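Local coordinates for protein Dhd127_b (Synthetic construct, PDB 6DLM) that pairs as one helical hairpin with a second designed chain to form a de novo coiled-coil heterodimer, at residues B[19-24]-B[57-62]; B[26-31]-B[51-56]. One frame throughout, in Å; residues are numbered along the deposited sequence.

How the contacts relate
Both contacts hold the same two elements, helix 7-37 and helix 44-75, at successive levels of one antiparallel hairpin; contact 2 lies nearer the loop, nested along the chain inside contact 1. Their centres are about 10 Å apart, and Leu21 and Ile56 touch between them. Each has two buried residues among the four that touch. Contact 1, near the centre of the chain, is mostly apolar isoleucine and leucine, with the stem of Glu59 at its edge and that acid's salt bridge to Arg62 kept within helix 44-75. Contact 2, about 8 Å from that centre, centres on a buried glutamine-serine hydrogen bond linked on to the Dhd127_a chain, with Thr28 and Ile56 at its partly exposed margin.

Contact 1. Residues B[19-24]-B[57-62]; sequences LRLIEE and ADEIRR
Ile60 reaches across to both Leu21 and Ile22, and these three side chains form the apolar part of the contact. Against Leu21 the approach is by branches: CD2 of Leu21 lies 3.7 Å from CG1 of Ile60, with the two side chains meeting at a slant. Ile22 is met differently, at about a right angle, where the Ile60 methyl CD1 sits 4.0 Å from CG1 of Ile22. The same methyl comes within 3.9 Å of the Ile22 CA, so it also touches the backbone of helix 7-37. This reach follows from the first torsion of Ile60, which sets CG1 opposite the carbonyl carbon (chi1 -75°), with CD1 extended beyond it.

The second kind of contact uses the aliphatic part of an acid. Leu21 CD2 rests 3.6 Å from CG of Glu59, the two side chains crossing roughly perpendicularly. A bend about the CB-CG bond redirects the carboxylate, which is gripped side-on within its own helix: Arg62 NH2 bonds Glu59 OE1 at 2.7 Å, while Arg62 NE reaches Glu59 OE2 at 3.2 Å. Both oxygens are approached from their syn sides, though NE stands well out of the carboxylate plane (35°), and the two-point grip should restrain rotation of the carboxylate. Gln63 adds a further hydrogen bond to OE1, so the polar end is engaged while the stem packs against leucine.

The segments run nearly antiparallel, at 155°, with axes 9.9 Å apart, as in the hairpin of a designed helical bundle. Leu18 and Leu25 of helix 7-37 also touch Ile60, while Ile56 and Gln63 extend the packing of Leu21 along helix 44-75. Ile22 also packs on Leu18 of the Dhd127_a chain, so this layer joins the hairpin interior to the heterodimer interface.

Contact 2. Residues B[26-31]-B[51-56]; sequences LETQKE and RRSKEI
Gln29 donates an NE2 hydrogen to Ser53 OG at 2.9 Å, the one hydrogen bond that crosses between the segments. The N-H points at the oxygen with an angle of 160°, and the hydroxyl lies nearly in the amide plane. Gln29 leaves its helix beside the partner, but a bend at its second torsion (chi2 -77°) carries the amide inward to Ser53. Thr28 adds a van der Waals contact at the same hydroxyl, its methyl CG2 lying 3.4 Å from Ser53 OG. One turn further along helix 44-75, Ile56 makes a looser approach, its CD1 4.2 Å from Thr28 OG1.

With the segment axes 9.8 Å apart and nearly antiparallel at 160°, this is a buried polar layer of a coiled-coil bundle, and the network continues into the other chain: Gln29 NE2 also bonds Ser29 OG of Dhd127_a. Such hydrogen-bond networks can provide pairing specificity in designed heterodimers. Replacing Gln29 with a leucine would probably leave both serine hydroxyls without their amide partner and break this polar link between the chains.

The hydroxyls are positioned by their own helices. Ser53 OG also hydrogen-bonds the backbone oxygen of Leu49, and Thr28 OG1 is bonded to that of Glu24, which probably helps fix the rotation that presents CG2 to Ser53. Around them, Leu25 of the same chain packs on Ser53, while Leu25 and Val26 of the Dhd127_a chain pack on Gln29 and Ser53, respectively.

Contact 1. Residues B[19-24]-B[57-62]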
loop_
_atom_site.group_PDB
_atom_site.type_symbol
_atom_site.label_atom_id
_atom_site.label_comp_id
_atom_site.label_asym_id
_atom_site.label_seq_id
_atom_site.Cartn_x
_atom_site.Cartn_y
_atom_site.Cartn_z
ATOM N N LEU B 19 -8.197 -0.293 -1.131
ATOM C CA LEU B 19 -7.651 -0.211 0.219
ATOM C C LEU B 19 -7.673 -1.592 0.907
ATOM O O LEU B 19 -6.747 -1.932 1.611
ATOM C CB LEU B 19 -8.404 0.815 1.061
ATOM C CG LEU B 19 -8.159 2.282 0.704
ATOM C CD1 LEU B 19 -8.849 3.175 1.720
ATOM C CD2 LEU B 19 -6.674 2.596 0.643
ATOM N N ARG B 20 -8.719 -2.372 0.690
ATOM C CA ARG B 20 -8.761 -3.704 1.278
ATOM C C ARG B 20 -7.607 -4.570 0.742
ATOM O O ARG B 20 -6.973 -5.272 1.510
ATOM C CB ARG B 20 -10.115 -4.365 1.048
ATOM C CG ARG B 20 -11.189 -3.814 1.968
ATOM C CD ARG B 20 -12.481 -4.608 1.920
ATOM N NE ARG B 20 -13.196 -4.426 0.672
ATOM C CZ ARG B 20 -14.016 -3.415 0.424
ATOM N NH1 ARG B 20 -14.217 -2.487 1.340
ATOM N NH2 ARG B 20 -14.629 -3.329 -0.743
ATOM N N LEU B 21 -7.342 -4.512 -0.557
ATOM C CA LEU B 21 -6.204 -5.242 -1.115
ATOM C C LEU B 21 -4.873 -4.716 -0.537
ATOM O O LEU B 21 -3.994 -5.493 -0.219
ATOM C CB LEU B 21 -6.195 -5.160 -2.635
ATOM C CG LEU B 21 -5.249 -6.112 -3.365
ATOM C CD1 LEU B 21 -5.499 -7.562 -2.989
ATOM C CD2 LEU B 21 -5.392 -5.930 -4.859
ATOM N N ILE B 22 -4.754 -3.403 -0.404
ATOM C CA ILE B 22 -3.557 -2.810 0.176
ATOM C C ILE B 22 -3.364 -3.269 1.627
ATOM O O ILE B 22 -2.268 -3.598 2.029
ATOM C CB ILE B 22 -3.629 -1.276 0.116
ATOM C CG1 ILE B 22 -3.439 -0.813 -1.329
ATOM C CG2 ILE B 22 -2.578 -0.655 1.017
ATOM C CD1 ILE B 22 -3.609 0.673 -1.527
ATOM N N GLU B 23 -4.435 -3.285 2.403
ATOM C CA GLU B 23 -4.340 -3.776 3.776
ATOM C C GLU B 23 -3.939 -5.271 3.790
ATOM O O GLU B 23 -3.188 -5.687 4.651
ATOM C CB GLU B 23 -5.603 -3.464 4.566
ATOM C CG GLU B 23 -5.846 -1.959 4.605
ATOM C CD GLU B 23 -6.493 -1.477 5.884
ATOM O OE1 GLU B 23 -6.058 -0.439 6.415
ATOM O OE2 GLU B 23 -7.436 -2.136 6.361
ATOM N N GLU B 24 -4.418 -6.039 2.826
ATOM C CA GLU B 24 -4.005 -7.431 2.721
ATOM C C GLU B 24 -2.485 -7.494 2.483
ATOM O O GLU B 24 -1.809 -8.319 3.071
ATOM C CB GLU B 24 -4.733 -8.138 1.583
ATOM C CG GLU B 24 -4.290 -9.576 1.384
ATOM C CD GLU B 24 -5.184 -10.351 0.425
ATOM O OE1 GLU B 24 -6.321 -9.912 0.178
ATOM O OE2 GLU B 24 -4.752 -11.406 -0.076
ATOM N N ALA B 57 0.982 -6.801 -5.015
ATOM C CA ALA B 57 1.457 -5.479 -5.436
ATOM C C ALA B 57 1.203 -5.216 -6.926
ATOM O O ALA B 57 0.881 -4.103 -7.300
ATOM C CB ALA B 57 2.935 -5.317 -5.137
ATOM N N ASP B 58 1.366 -6.234 -7.756
ATOM C CA ASP B 58 1.111 -6.057 -9.172
ATOM C C ASP B 58 -0.358 -5.685 -9.432
ATOM O O ASP B 58 -0.640 -4.793 -10.204
ATOM C CB ASP B 58 1.454 -7.335 -9.916
ATOM C CG ASP B 58 1.179 -7.229 -11.387
ATOM O OD1 ASP B 58 2.142 -7.092 -12.154
ATOM O OD2 ASP B 58 -0.006 -7.262 -11.769
ATOM N N GLU B 59 -1.270 -6.401 -8.798
ATOM C CA GLU B 59 -2.693 -6.103 -8.900
ATOM C C GLU B 59 -3.024 -4.713 -8.303
ATOM O O GLU B 59 -3.842 -3.996 -8.841
ATOM C CB GLU B 59 -3.509 -7.197 -8.219
ATOM C CG GLU B 59 -5.012 -6.997 -8.274
ATOM C CD GLU B 59 -5.575 -7.017 -9.684
ATOM O OE1 GLU B 59 -6.768 -6.710 -9.832
ATOM O OE2 GLU B 59 -4.829 -7.326 -10.632
ATOM N N ILE B 60 -2.388 -4.361 -7.199
ATOM C CA ILE B 60 -2.618 -3.050 -6.610
ATOM C C ILE B 60 -2.201 -1.950 -7.585
ATOM O O ILE B 60 -2.923 -0.989 -7.748
ATOM C CB ILE B 60 -1.839 -2.870 -5.298
ATOM C CG1 ILE B 60 -2.502 -3.661 -4.174
ATOM C CG2 ILE B 60 -1.754 -1.404 -4.935
ATOM C CD1 ILE B 60 -1.582 -3.952 -3.019
ATOM N N ARG B 61 -1.055 -2.102 -8.228
ATOM C CA ARG B 61 -0.625 -1.109 -9.195
ATOM C C ARG B 61 -1.613 -1.018 -10.366
ATOM O O ARG B 61 -1.988 0.067 -10.762
ATOM C CB ARG B 61 0.791 -1.418 -9.680
ATOM C CG ARG B 61 1.148 -0.864 -11.046
ATOM C CD ARG B 61 1.311 0.640 -11.058
ATOM N NE ARG B 61 2.426 1.106 -10.243
ATOM C CZ ARG B 61 2.757 2.384 -10.105
ATOM N NH1 ARG B 61 2.057 3.314 -10.726
ATOM N NH2 ARG B 61 3.773 2.731 -9.342
ATOM N N ARG B 62 -2.060 -2.146 -10.893
ATOM C CA ARG B 62 -3.016 -2.081 -11.990
ATOM C C ARG B 62 -4.322 -1.389 -11.571
ATOM O O ARG B 62 -4.813 -0.538 -12.289
ATOM C CB ARG B 62 -3.337 -3.479 -12.519
ATOM C CG ARG B 62 -4.357 -3.476 -13.642
ATOM C CD ARG B 62 -4.761 -4.879 -14.050
ATOM N NE ARG B 62 -5.683 -5.478 -13.099
ATOM C CZ ARG B 62 -6.974 -5.196 -13.062
ATOM N NH1 ARG B 62 -7.479 -4.328 -13.917
ATOM N NH2 ARG B 62 -7.756 -5.768 -12.166
#

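Contact 2. Residues B[26-31]-B[51-56]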
loop_
_atom_site.group_PDB
_atom_site.type_symbol
_atom_site.label_atom_id
_atom_site.label_comp_id
_atom_site.label_asym_id
_atom_site.label_seq_id
_atom_site.Cartn_x
_atom_site.Cartn_y
_atom_site.Cartn_z
ATOM N N LEU B 26 -0.290 -5.173 3.366
ATOM C CA LEU B 26 0.353 -4.751 4.600
ATOM C C LEU B 26 0.347 -5.893 5.634
ATOM O O LEU B 26 1.335 -6.102 6.299
ATOM C CB LEU B 26 -0.313 -3.498 5.168
ATOM C CG LEU B 26 -0.043 -2.234 4.344
ATOM C CD1 LEU B 26 -0.833 -1.037 4.845
ATOM C CD2 LEU B 26 1.439 -1.922 4.364
ATOM N N GLU B 27 -0.755 -6.618 5.753
ATOM C CA GLU B 27 -0.802 -7.744 6.687
ATOM C C GLU B 27 0.216 -8.837 6.311
ATOM O O GLU B 27 0.857 -9.406 7.179
ATOM C CB GLU B 27 -2.207 -8.337 6.766
ATOM C CG GLU B 27 -2.386 -9.302 7.923
ATOM C CD GLU B 27 -3.836 -9.686 8.161
ATOM O OE1 GLU B 27 -4.379 -10.492 7.384
ATOM O OE2 GLU B 27 -4.425 -9.195 9.143
ATOM N N THR B 28 0.339 -9.115 5.024
ATOM C CA THR B 28 1.318 -10.076 4.555
ATOM C C THR B 28 2.741 -9.593 4.897
ATOM O O THR B 28 3.544 -10.351 5.387
ATOM C CB THR B 28 1.208 -10.228 3.035
ATOM O OG1 THR B 28 -0.116 -10.644 2.699
ATOM C CG2 THR B 28 2.207 -11.218 2.534
ATOM N N GLN B 29 3.012 -8.329 4.639
ATOM C CA GLN B 29 4.296 -7.734 4.984
ATOM C C GLN B 29 4.551 -7.698 6.507
ATOM O O GLN B 29 5.680 -7.862 6.945
ATOM C CB GLN B 29 4.427 -6.363 4.339
ATOM C CG GLN B 29 4.646 -6.477 2.845
ATOM C CD GLN B 29 6.074 -6.880 2.509
ATOM O OE1 GLN B 29 7.012 -6.341 3.058
ATOM N NE2 GLN B 29 6.229 -7.826 1.598
ATOM N N LYS B 30 3.528 -7.419 7.307
ATOM C CA LYS B 30 3.696 -7.455 8.748
ATOM C C LYS B 30 4.068 -8.877 9.231
ATOM O O LYS B 30 4.916 -9.014 10.093
ATOM C CB LYS B 30 2.437 -6.960 9.446
ATOM C CG LYS B 30 2.610 -6.783 10.942
ATOM C CD LYS B 30 3.798 -5.897 11.277
ATOM C CE LYS B 30 3.564 -4.463 10.829
ATOM N NZ LYS B 30 4.516 -3.485 11.429
ATOM N N GLU B 31 3.434 -9.909 8.694
ATOM C CA GLU B 31 3.817 -11.258 9.109
ATOM C C GLU B 31 5.292 -11.499 8.748
ATOM O O GLU B 31 6.047 -12.004 9.561
ATOM C CB GLU B 31 2.946 -12.333 8.457
ATOM C CG GLU B 31 3.385 -13.756 8.792
ATOM C CD GLU B 31 2.595 -14.835 8.064
ATOM O OE1 GLU B 31 1.541 -14.525 7.509
ATOM O OE2 GLU B 31 3.016 -15.999 8.067
ATOM N N ARG B 51 6.720 -13.859 -2.380
ATOM C CA ARG B 51 6.094 -14.189 -3.656
ATOM C C ARG B 51 4.649 -13.681 -3.706
ATOM O O ARG B 51 4.246 -13.069 -4.679
ATOM C CB ARG B 51 6.100 -15.704 -3.870
ATOM C CG ARG B 51 5.696 -16.147 -5.263
ATOM C CD ARG B 51 5.373 -17.631 -5.309
ATOM N NE ARG B 51 4.154 -17.933 -4.571
ATOM C CZ ARG B 51 2.936 -17.642 -5.006
ATOM N NH1 ARG B 51 2.777 -17.059 -6.181
ATOM N NH2 ARG B 51 1.874 -17.935 -4.275
ATOM N N ARG B 52 3.880 -13.927 -2.659
ATOM C CA ARG B 52 2.521 -13.411 -2.608
ATOM C C ARG B 52 2.503 -11.871 -2.618
ATOM O O ARG B 52 1.675 -11.270 -3.282
ATOM C CB ARG B 52 1.790 -13.914 -1.369
ATOM C CG ARG B 52 1.724 -15.421 -1.248
ATOM C CD ARG B 52 0.906 -15.835 -0.032
ATOM N NE ARG B 52 0.882 -17.281 0.130
ATOM C CZ ARG B 52 0.255 -17.916 1.109
ATOM N NH1 ARG B 52 -0.404 -17.237 2.024
ATOM N NH2 ARG B 52 0.294 -19.235 1.166
ATOM N N SER B 53 3.432 -11.249 -1.912
ATOM C CA SER B 53 3.468 -9.797 -1.900
ATOM C C SER B 53 3.667 -9.247 -3.319
ATOM O O SER B 53 3.007 -8.297 -3.695
ATOM C CB SER B 53 4.575 -9.290 -0.989
ATOM O OG SER B 53 4.290 -9.575 0.356
ATOM N N LYS B 54 4.540 -9.868 -4.094
ATOM C CA LYS B 54 4.743 -9.420 -5.455
ATOM C C LYS B 54 3.441 -9.539 -6.273
ATOM O O LYS B 54 3.124 -8.638 -7.030
ATOM C CB LYS B 54 5.855 -10.220 -6.123
ATOM C CG LYS B 54 7.252 -9.912 -5.615
ATOM C CD LYS B 54 8.280 -10.756 -6.350
ATOM C CE LYS B 54 9.692 -10.554 -5.834
ATOM N NZ LYS B 54 10.541 -11.750 -6.101
ATOM N N GLU B 55 2.707 -10.637 -6.124
ATOM C CA GLU B 55 1.449 -10.795 -6.851
ATOM C C GLU B 55 0.426 -9.736 -6.460
ATOM O O GLU B 55 -0.206 -9.136 -7.311
ATOM C CB GLU B 55 0.789 -12.133 -6.513
ATOM C CG GLU B 55 1.402 -13.374 -7.121
ATOM C CD GLU B 55 0.597 -14.617 -6.772
ATOM O OE1 GLU B 55 -0.015 -14.652 -5.681
ATOM O OE2 GLU B 55 0.568 -15.556 -7.589
ATOM N N ILE B 56 0.246 -9.547 -5.164
ATOM C CA ILE B 56 -0.700 -8.550 -4.697
ATOM C C ILE B 56 -0.292 -7.134 -5.134
ATOM O O ILE B 56 -1.119 -6.393 -5.629
ATOM C CB ILE B 56 -0.852 -8.603 -3.172
ATOM C CG1 ILE B 56 -1.257 -10.008 -2.735
ATOM C CG2 ILE B 56 -1.879 -7.588 -2.714
ATOM C CD1 ILE B 56 -1.367 -10.165 -1.238
#